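Local coordinates for protein aminotransferase, class I (Staphylococcus aureus, PDB 2O1B) that probably transfers amino groups between amino acids and 2-oxo acids, as an aspartate-type, pyridoxal-phosphate-dependent enzyme of the class I and II aminotransferase family, at residues Ser23-Asp31 against Leu147-Gly155; Leu160-Trp171 against Ile185-Ser196. All blocks are in the same frame, centred on the assembly; numbering follows the deposited sequence. Where two conformers were deposited one is given.

Interaction 1: Ser23-Asp31 against Leu147-Gly155; sequences SNKLANIPD and LAGVLLADG
Ile29 lies against one face of helix 146-152 and gives this contact its tight part. Three of its side-chain carbons each find a different neighbour: the side chain crosses that of Leu152 at about a right angle, with Ile29 CD1 3.7 Å from Leu152 CD2, while CG2 rests 3.9 Å from Ala148 CB and CG1 lies alongside Leu151. The first torsion explains this spread: CG2 is trans to the backbone N and CG1 trans to the carbonyl carbon (chi1 -52°), which directs the two branches to separate parts of the helix surface. Ile29, Ala148 and Leu152 are all buried, and His281 of the second subunit packs on both Ile29 and Ala148.

The outer margin is more open: Pro30 is exposed and makes few contacts, with its CG 3.8 Å from Leu147 CD1 and its CD 4.2 Å from Leu151 CD1.

At the other end, Lys25 bends at chi3 and chi4 to carry its ammonium group over the helix terminus, and NZ forms a salt bridge with Asp154 OD1 at 2.7 Å. It arrives on the syn side of the carboxylate, 19° out of its plane. Asp154, with positive phi, is the C-prime residue of a Schellman motif in which Gly155 N reaches back to Val150 O at 2.9 Å. On the opposing segment, Ser23 is the N-cap, its OG accepting from Leu26 N and also bonding to Thr127 O of the second subunit. The result is an apolar seam with one salt bridge across it at the C-terminal end of the helix, where the lysine charge would probably also suit the carbonyl-rich terminus.

Interaction 2: Leu160-Trp171 against Ile185-Ser196; sequences LNLEPPHYLPDW and IYLTYPNNPTGS. With PLP (pyridoxal-5'-phosphate), chain B.
Tyr167 lays one face of its ring over the methyl of Thr194, a CH-pi contact with CG2 3.6 Å from the ring centroid and only 8° off the normal. The backbone at Glu163 and Pro164 covers the opposite face, so the ring is sandwiched, and its hydroxyl bonds to Trp340. At the ring's edge sits Ser196 OG, 3.1 Å from Tyr167 CB; this hydroxyl also shares a short 2.5 Å hydrogen bond with Thr194 OG1 and, through a water, reaches Pro165 O.

Tyr189, from the same segment as Thr194, makes the hydrogen bond across the contact. With CG trans to its carbonyl carbon (chi1 -61°), the phenol extends to the turn, where OH donates to Tyr167 O at 2.7 Å, in the carbonyl plane and on a lone pair. Pro169 CD presses near the same hydroxyl at 3.4 Å. Nearer strand 182-187, Leu187 CD2 lies between Leu160 CD2, 3.7 Å away, and Pro169 CG, while Trp171 meets Ile185 CD1 obliquely.

The chain continuing from strand 182-187 then turns to the cofactor: Asn192 ND2 donates to PLP O3 at 3.0 Å, and Thr188 CG2 lies near the cofactor methyl C2A. Asn192 OD1 is held by Arg379. Cis peptides precede Pro190 and Pro193 in this loop, whose asparagine bonded to the cofactor phenolic oxygen is characteristic of the PLP site in fold-type I aminotransferases.

How the interactions relate
Interactions 1 and 2 occur in series along the chain: helix 146-152, which receives residues 23-31, is followed, after a short turn, by strand 156-161, where residues 160-171 begin. Their centres lie 23 Å apart and their nearest atoms about 5 Å, without touching. Strand 156-161 is an outermost strand of the seven-stranded mixed sheet, with strand 135-140 between it and strand 182-187. Interaction 1 sits farther from the centre of the chain and borders the second subunit, whereas interaction 2 is buried within one chain and ends at the cofactor. One helix-strand unit thus joins the N-terminal segment at the dimer interface to a loop of the PLP pocket.

Interaction 1: Ser23-Asp31 against Leu147-Gly155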
loop_
_atom_site.group_PDB
_atom_site.type_symbol
_atom_site.label_atom_id
_atom_site.label_comp_id
_atom_site.label_asym_id
_atom_site.label_seq_id
_atom_site.Cartn_x
_atom_site.Cartn_y
_atom_site.Cartn_z
ATOM N N SER A 23 -11.421 15.452 3.167
ATOM C CA SER A 23 -10.877 15.842 4.470
ATOM C C SER A 23 -9.957 17.049 4.331
ATOM O O SER A 23 -9.307 17.219 3.298
ATOM C CB SER A 23 -10.096 14.685 5.087
ATOM O OG SER A 23 -8.883 14.490 4.396
ATOM N N ASN A 24 -9.901 17.872 5.376
ATOM C CA ASN A 24 -9.002 19.030 5.405
ATOM C C ASN A 24 -7.560 18.630 5.117
ATOM O O ASN A 24 -6.880 19.268 4.312
ATOM C CB ASN A 24 -9.092 19.765 6.752
ATOM C CG ASN A 24 -10.365 20.592 6.891
ATOM O OD1 ASN A 24 -11.192 20.651 5.977
ATOM N ND2 ASN A 24 -10.524 21.240 8.043
ATOM N N LYS A 25 -7.120 17.556 5.765
ATOM C CA LYS A 25 -5.754 17.043 5.655
ATOM C C LYS A 25 -5.361 16.755 4.207
ATOM O O LYS A 25 -4.256 17.077 3.778
ATOM C CB LYS A 25 -5.636 15.757 6.480
ATOM C CG LYS A 25 -4.252 15.436 7.001
ATOM C CD LYS A 25 -4.259 14.065 7.652
ATOM C CE LYS A 25 -3.595 14.093 9.016
ATOM N NZ LYS A 25 -4.457 14.708 10.065
ATOM N N LEU A 26 -6.281 16.151 3.463
ATOM C CA LEU A 26 -6.006 15.713 2.104
ATOM C C LEU A 26 -6.099 16.898 1.152
ATOM O O LEU A 26 -5.345 16.987 0.183
ATOM C CB LEU A 26 -6.979 14.605 1.713
ATOM C CG LEU A 26 -6.617 13.640 0.582
ATOM C CD1 LEU A 26 -5.239 13.017 0.780
ATOM C CD2 LEU A 26 -7.695 12.568 0.474
ATOM N N ALA A 27 -7.010 17.816 1.471
ATOM C CA ALA A 27 -7.206 19.051 0.717
ATOM C C ALA A 27 -5.938 19.899 0.665
ATOM O O ALA A 27 -5.674 20.581 -0.332
ATOM C CB ALA A 27 -8.347 19.856 1.329
ATOM N N ASN A 28 -5.165 19.864 1.747
ATOM C CA ASN A 28 -3.901 20.599 1.824
ATOM C C ASN A 28 -2.877 20.147 0.792
ATOM O O ASN A 28 -2.054 20.946 0.355
ATOM C CB ASN A 28 -3.291 20.489 3.222
ATOM C CG ASN A 28 -3.640 21.666 4.104
ATOM O OD1 ASN A 28 -4.795 21.852 4.491
ATOM N ND2 ASN A 28 -2.639 22.474 4.428
ATOM N N ILE A 29 -2.948 18.879 0.391
ATOM C CA ILE A 29 -1.876 18.261 -0.396
ATOM C C ILE A 29 -1.900 18.636 -1.882
ATOM O O ILE A 29 -2.847 18.296 -2.590
ATOM C CB ILE A 29 -1.817 16.724 -0.199
ATOM C CG1 ILE A 29 -1.771 16.398 1.303
ATOM C CG2 ILE A 29 -0.596 16.151 -0.919
ATOM C CD1 ILE A 29 -1.905 14.918 1.646
ATOM N N PRO A 30 -0.845 19.332 -2.358
ATOM C CA PRO A 30 -0.766 19.690 -3.773
ATOM C C PRO A 30 -0.818 18.440 -4.614
ATOM O O PRO A 30 -0.243 17.424 -4.235
ATOM C CB PRO A 30 0.609 20.371 -3.906
ATOM C CG PRO A 30 1.353 20.040 -2.663
ATOM C CD PRO A 30 0.319 19.824 -1.599
ATOM N N ASP A 31 -1.527 18.501 -5.736
ATOM C CA ASP A 31 -1.656 17.334 -6.598
ATOM C C ASP A 31 -0.295 16.772 -6.972
ATOM O O ASP A 31 0.675 17.513 -7.107
ATOM C CB ASP A 31 -2.458 17.670 -7.859
ATOM C CG ASP A 31 -3.962 17.659 -7.620
ATOM O OD1 ASP A 31 -4.398 17.445 -6.465
ATOM O OD2 ASP A 31 -4.713 17.865 -8.596
ATOM N N LEU A 147 6.703 15.609 0.608
ATOM C CA LEU A 147 5.866 16.665 1.184
ATOM C C LEU A 147 4.528 16.101 1.658
ATOM O O LEU A 147 4.047 16.453 2.737
ATOM C CB LEU A 147 5.629 17.776 0.151
ATOM C CG LEU A 147 5.381 19.246 0.508
ATOM C CD1 LEU A 147 4.549 19.919 -0.575
ATOM C CD2 LEU A 147 4.765 19.478 1.865
ATOM N N ALA A 148 3.930 15.243 0.838
ATOM C CA ALA A 148 2.650 14.615 1.156
ATOM C C ALA A 148 2.695 13.859 2.487
ATOM O O ALA A 148 1.786 14.003 3.318
ATOM C CB ALA A 148 2.219 13.671 0.024
ATOM N N GLY A 149 3.745 13.056 2.670
ATOM C CA GLY A 149 3.972 12.313 3.917
ATOM C C GLY A 149 4.002 13.223 5.137
ATOM O O GLY A 149 3.301 12.978 6.128
ATOM N N VAL A 150 4.804 14.281 5.071
ATOM C CA VAL A 150 4.878 15.248 6.177
ATOM C C VAL A 150 3.485 15.817 6.496
ATOM O O VAL A 150 3.064 15.839 7.663
ATOM C CB VAL A 150 5.883 16.384 5.889
ATOM C CG1 VAL A 150 5.997 17.295 7.086
ATOM C CG2 VAL A 150 7.259 15.811 5.528
ATOM N N LEU A 151 2.763 16.245 5.457
ATOM C CA LEU A 151 1.432 16.846 5.616
ATOM C C LEU A 151 0.407 15.847 6.124
ATOM O O LEU A 151 -0.503 16.211 6.870
ATOM C CB LEU A 151 0.939 17.481 4.302
ATOM C CG LEU A 151 1.686 18.702 3.774
ATOM C CD1 LEU A 151 1.093 19.181 2.463
ATOM C CD2 LEU A 151 1.667 19.862 4.799
ATOM N N LEU A 152 0.549 14.590 5.710
ATOM C CA LEU A 152 -0.356 13.537 6.170
ATOM C C LEU A 152 -0.189 13.261 7.660
ATOM O O LEU A 152 -1.092 12.717 8.287
ATOM C CB LEU A 152 -0.154 12.242 5.374
ATOM C CG LEU A 152 -0.819 12.226 3.989
ATOM C CD1 LEU A 152 -0.283 11.065 3.116
ATOM C CD2 LEU A 152 -2.343 12.181 4.113
ATOM N N ALA A 153 0.971 13.633 8.202
ATOM C CA ALA A 153 1.275 13.489 9.628
ATOM C C ALA A 153 1.171 14.804 10.413
ATOM O O ALA A 153 1.637 14.887 11.551
ATOM C CB ALA A 153 2.669 12.893 9.794
ATOM N N ASP A 154 0.563 15.824 9.806
ATOM C CA ASP A 154 0.428 17.169 10.400
ATOM C C ASP A 154 1.766 17.805 10.794
ATOM O O ASP A 154 1.827 18.645 11.702
ATOM C CB ASP A 154 -0.530 17.164 11.598
ATOM C CG ASP A 154 -1.961 16.830 11.207
ATOM O OD1 ASP A 154 -2.378 15.672 11.429
ATOM O OD2 ASP A 154 -2.666 17.723 10.680
ATOM N N GLY A 155 2.838 17.408 10.116
ATOM C CA GLY A 155 4.141 17.994 10.363
ATOM C C GLY A 155 4.294 19.297 9.610
ATOM O O GLY A 155 3.439 19.653 8.794
#

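Interaction 2: Leu160-Trp171 against Ile185-Ser196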
loop_
_atom_site.group_PDB
_atom_site.type_symbol
_atom_site.label_atom_id
_atom_site.label_comp_id
_atom_site.label_asym_id
_atom_site.label_seq_id
_atom_site.Cartn_x
_atom_site.Cartn_y
_atom_site.Cartn_z
ATOM N N LEU A 160 15.372 22.226 3.013
ATOM C CA LEU A 160 16.810 22.121 3.202
ATOM C C LEU A 160 17.440 22.670 1.920
ATOM O O LEU A 160 17.446 22.005 0.884
ATOM C CB LEU A 160 17.227 20.656 3.435
ATOM C CG LEU A 160 18.728 20.314 3.558
ATOM C CD1 LEU A 160 19.379 21.002 4.765
ATOM C CD2 LEU A 160 18.959 18.804 3.603
ATOM N N ASN A 161 17.963 23.889 2.010
ATOM C CA ASN A 161 18.436 24.586 0.822
ATOM C C ASN A 161 19.789 24.079 0.309
ATOM O O ASN A 161 20.840 24.224 0.950
ATOM C CB ASN A 161 18.396 26.106 1.019
ATOM C CG ASN A 161 16.971 26.635 1.172
ATOM O OD1 ASN A 161 16.059 26.237 0.438
ATOM N ND2 ASN A 161 16.777 27.534 2.130
ATOM N N LEU A 162 19.737 23.448 -0.860
ATOM C CA LEU A 162 20.926 22.884 -1.489
ATOM C C LEU A 162 21.309 23.727 -2.702
ATOM O O LEU A 162 20.449 24.141 -3.481
ATOM C CB LEU A 162 20.683 21.428 -1.891
ATOM C CG LEU A 162 20.054 20.507 -0.834
ATOM C CD1 LEU A 162 19.759 19.139 -1.426
ATOM C CD2 LEU A 162 20.946 20.367 0.382
ATOM N N GLU A 163 22.601 23.976 -2.855
ATOM C CA GLU A 163 23.094 24.876 -3.895
ATOM C C GLU A 163 24.026 24.172 -4.867
ATOM O O GLU A 163 24.791 23.290 -4.463
ATOM C CB GLU A 163 23.794 26.078 -3.265
ATOM C CG GLU A 163 22.856 26.931 -2.441
ATOM C CD GLU A 163 23.497 28.176 -1.903
ATOM O OE1 GLU A 163 24.734 28.196 -1.704
ATOM O OE2 GLU A 163 22.747 29.147 -1.660
ATOM N N PRO A 164 23.979 24.571 -6.153
ATOM C CA PRO A 164 24.873 23.981 -7.150
ATOM C C PRO A 164 26.309 24.459 -6.919
ATOM O O PRO A 164 26.504 25.477 -6.248
ATOM C CB PRO A 164 24.325 24.530 -8.477
ATOM C CG PRO A 164 23.681 25.807 -8.114
ATOM C CD PRO A 164 23.107 25.608 -6.745
ATOM N N PRO A 165 27.306 23.759 -7.482
ATOM C CA PRO A 165 27.203 22.605 -8.358
ATOM C C PRO A 165 26.952 21.274 -7.646
ATOM O O PRO A 165 26.607 20.285 -8.301
ATOM C CB PRO A 165 28.579 22.557 -9.040
ATOM C CG PRO A 165 29.347 23.722 -8.541
ATOM C CD PRO A 165 28.711 24.141 -7.274
ATOM N N HIS A 166 27.123 21.235 -6.329
ATOM C CA HIS A 166 27.241 19.946 -5.647
ATOM C C HIS A 166 26.048 19.560 -4.764
ATOM O O HIS A 166 25.905 18.388 -4.407
ATOM C CB HIS A 166 28.579 19.858 -4.900
ATOM C CG HIS A 166 29.775 19.974 -5.801
ATOM N ND1 HIS A 166 30.105 19.000 -6.719
ATOM C CD2 HIS A 166 30.709 20.944 -5.932
ATOM C CE1 HIS A 166 31.195 19.360 -7.375
ATOM N NE2 HIS A 166 31.584 20.535 -6.914
ATOM N N TYR A 167 25.195 20.531 -4.441
ATOM C CA TYR A 167 23.939 20.281 -3.720
ATOM C C TYR A 167 24.093 19.423 -2.453
ATOM O O TYR A 167 23.356 18.448 -2.244
ATOM C CB TYR A 167 22.888 19.666 -4.663
ATOM C CG TYR A 167 22.406 20.614 -5.732
ATOM C CD1 TYR A 167 22.851 20.498 -7.053
ATOM C CD2 TYR A 167 21.509 21.645 -5.419
ATOM C CE1 TYR A 167 22.401 21.374 -8.042
ATOM C CE2 TYR A 167 21.055 22.518 -6.394
ATOM C CZ TYR A 167 21.504 22.377 -7.706
ATOM O OH TYR A 167 21.049 23.259 -8.657
ATOM N N LEU A 168 25.067 19.783 -1.617
ATOM C CA LEU A 168 25.292 19.096 -0.353
ATOM C C LEU A 168 24.749 19.965 0.793
ATOM O O LEU A 168 24.735 21.195 0.673
ATOM C CB LEU A 168 26.787 18.822 -0.171
ATOM C CG LEU A 168 27.491 17.826 -1.099
ATOM C CD1 LEU A 168 28.948 17.649 -0.646
ATOM C CD2 LEU A 168 26.763 16.469 -1.166
ATOM N N PRO A 169 24.301 19.342 1.903
ATOM C CA PRO A 169 23.735 20.161 2.971
ATOM C C PRO A 169 24.788 21.052 3.605
ATOM O O PRO A 169 25.961 20.673 3.678
ATOM C CB PRO A 169 23.255 19.127 3.998
ATOM C CG PRO A 169 23.207 17.821 3.258
ATOM C CD PRO A 169 24.297 17.914 2.257
ATOM N N ASP A 170 24.374 22.236 4.043
ATOM C CA ASP A 170 25.243 23.083 4.839
ATOM C C ASP A 170 24.530 23.368 6.148
ATOM O O ASP A 170 23.716 24.299 6.250
ATOM C CB ASP A 170 25.600 24.387 4.120
ATOM C CG ASP A 170 26.647 25.206 4.883
ATOM O OD1 ASP A 170 27.222 26.142 4.301
ATOM O OD2 ASP A 170 26.914 24.911 6.065
ATOM N N TRP A 171 24.847 22.547 7.144
ATOM C CA TRP A 171 24.141 22.550 8.408
ATOM C C TRP A 171 24.309 23.866 9.164
ATOM O O TRP A 171 23.424 24.269 9.921
ATOM C CB TRP A 171 24.570 21.349 9.258
ATOM C CG TRP A 171 24.449 20.028 8.537
ATOM C CD1 TRP A 171 25.474 19.203 8.175
ATOM C CD2 TRP A 171 23.244 19.390 8.091
ATOM N NE1 TRP A 171 24.984 18.089 7.535
ATOM C CE2 TRP A 171 23.620 18.179 7.466
ATOM C CE3 TRP A 171 21.885 19.720 8.157
ATOM C CZ2 TRP A 171 22.683 17.294 6.919
ATOM C CZ3 TRP A 171 20.959 18.849 7.607
ATOM C CH2 TRP A 171 21.363 17.646 6.992
ATOM N N ILE A 185 14.561 14.465 8.887
ATOM C CA ILE A 185 15.254 15.009 7.724
ATOM C C ILE A 185 15.315 13.975 6.605
ATOM O O ILE A 185 15.771 12.854 6.811
ATOM C CB ILE A 185 16.696 15.430 8.077
ATOM C CG1 ILE A 185 16.683 16.469 9.203
ATOM C CG2 ILE A 185 17.423 15.984 6.845
ATOM C CD1 ILE A 185 18.051 16.912 9.629
ATOM N N TYR A 186 14.856 14.354 5.419
ATOM C CA TYR A 186 15.063 13.508 4.247
ATOM C C TYR A 186 16.344 13.896 3.542
ATOM O O TYR A 186 16.644 15.088 3.377
ATOM C CB TYR A 186 13.901 13.615 3.270
ATOM C CG TYR A 186 12.678 12.876 3.705
ATOM C CD1 TYR A 186 11.897 13.343 4.752
ATOM C CD2 TYR A 186 12.289 11.700 3.067
ATOM C CE1 TYR A 186 10.759 12.661 5.158
ATOM C CE2 TYR A 186 11.144 11.020 3.461
ATOM C CZ TYR A 186 10.388 11.504 4.506
ATOM O OH TYR A 186 9.246 10.828 4.902
ATOM N N LEU A 187 17.097 12.881 3.134
ATOM C CA LEU A 187 18.268 13.084 2.306
ATOM C C LEU A 187 18.136 12.129 1.136
ATOM O O LEU A 187 17.513 11.083 1.266
ATOM C CB LEU A 187 19.557 12.821 3.096
ATOM C CG LEU A 187 19.875 13.833 4.219
ATOM C CD1 LEU A 187 21.124 13.453 4.981
ATOM C CD2 LEU A 187 19.993 15.270 3.675
ATOM N N THR A 188 18.709 12.506 -0.000
ATOM C CA THR A 188 18.579 11.745 -1.239
ATOM C C THR A 188 19.859 11.895 -2.048
ATOM O O THR A 188 20.089 12.944 -2.649
ATOM C CB THR A 188 17.404 12.289 -2.103
ATOM O OG1 THR A 188 16.303 12.670 -1.263
ATOM C CG2 THR A 188 16.953 11.259 -3.124
ATOM N N TYR A 189 20.691 10.854 -2.033
ATOM C CA TYR A 189 21.917 10.776 -2.817
ATOM C C TYR A 189 22.080 9.371 -3.404
ATOM O O TYR A 189 22.183 8.393 -2.666
ATOM C CB TYR A 189 23.152 11.195 -1.999
ATOM C CG TYR A 189 23.031 12.629 -1.542
ATOM C CD1 TYR A 189 22.558 12.937 -0.269
ATOM C CD2 TYR A 189 23.314 13.681 -2.419
ATOM C CE1 TYR A 189 22.408 14.268 0.141
ATOM C CE2 TYR A 189 23.152 14.998 -2.034
ATOM C CZ TYR A 189 22.706 15.287 -0.753
ATOM O OH TYR A 189 22.560 16.594 -0.382
ATOM N N PRO A 190 22.097 9.268 -4.736
ATOM C CA PRO A 190 21.979 10.361 -5.706
ATOM C C PRO A 190 20.672 11.151 -5.624
ATOM O O PRO A 190 19.593 10.553 -5.475
ATOM C CB PRO A 190 22.077 9.636 -7.053
ATOM C CG PRO A 190 22.787 8.379 -6.754
ATOM C CD PRO A 190 22.285 7.968 -5.407
ATOM N N ASN A 191 20.773 12.484 -5.713
ATOM C CA ASN A 191 19.595 13.356 -5.613
ATOM C C ASN A 191 18.727 13.354 -6.873
ATOM O O ASN A 191 19.228 13.413 -7.995
ATOM C CB ASN A 191 19.986 14.802 -5.268
ATOM C CG ASN A 191 18.786 15.657 -4.825
ATOM O OD1 ASN A 191 18.802 16.882 -4.963
ATOM N ND2 ASN A 191 17.760 15.016 -4.268
ATOM N N ASN A 192 17.423 13.273 -6.663
ATOM C CA ASN A 192 16.456 13.508 -7.711
ATOM C C ASN A 192 15.841 14.863 -7.370
ATOM O O ASN A 192 15.097 14.958 -6.392
ATOM C CB ASN A 192 15.416 12.386 -7.705
ATOM C CG ASN A 192 14.431 12.467 -8.881
ATOM O OD1 ASN A 192 14.345 13.475 -9.582
ATOM N ND2 ASN A 192 13.674 11.383 -9.091
ATOM N N PRO A 193 16.051 15.891 -8.216
ATOM C CA PRO A 193 16.427 15.876 -9.634
ATOM C C PRO A 193 17.874 16.198 -10.063
ATOM O O PRO A 193 18.178 16.101 -11.268
ATOM C CB PRO A 193 15.537 16.976 -10.178
ATOM C CG PRO A 193 15.619 18.057 -9.023
ATOM C CD PRO A 193 15.820 17.275 -7.745
ATOM N N THR A 194 18.743 16.584 -9.120
ATOM C CA THR A 194 20.030 17.218 -9.466
ATOM C C THR A 194 21.151 16.232 -9.828
ATOM O O THR A 194 22.151 16.635 -10.419
ATOM C CB THR A 194 20.543 18.143 -8.347
ATOM O OG1 THR A 194 21.021 17.340 -7.261
ATOM C CG2 THR A 194 19.451 19.098 -7.858
ATOM N N GLY A 195 20.988 14.960 -9.468
ATOM C CA GLY A 195 21.988 13.916 -9.767
ATOM C C GLY A 195 23.235 13.951 -8.882
ATOM O O GLY A 195 24.225 13.250 -9.152
ATOM N N SER A 196 23.166 14.776 -7.831
ATOM C CA SER A 196 24.252 14.989 -6.889
ATOM C C SER A 196 24.477 13.721 -6.084
ATOM O O SER A 196 23.525 13.006 -5.781
ATOM C CB SER A 196 23.881 16.116 -5.927
ATOM O OG SER A 196 23.479 17.295 -6.624
HETATM N N1 PLP B . 12.610 8.261 -4.357
HETATM C C2 PLP B . 13.274 8.726 -5.477
HETATM C C2A PLP B . 14.382 9.729 -5.312
HETATM C C3 PLP B . 12.915 8.220 -6.728
HETATM O O3 PLP B . 13.543 8.645 -7.863
HETATM C C4 PLP B . 11.893 7.267 -6.836
HETATM C C4A PLP B . 11.910 6.369 -8.037
HETATM C C5 PLP B . 11.220 6.820 -5.696
HETATM C C6 PLP B . 11.587 7.329 -4.450
HETATM C C5A PLP B . 10.086 5.806 -5.785
HETATM O O4P PLP B . 10.546 4.494 -6.050
HETATM P P PLP B . 9.529 3.239 -6.011
HETATM O O1P PLP B . 9.277 2.759 -7.431
HETATM O O2P PLP B . 8.256 3.714 -5.365
HETATM O O3P PLP B . 10.194 2.154 -5.212
HETATM O O HOH W 1 25.741 17.773 -8.176
#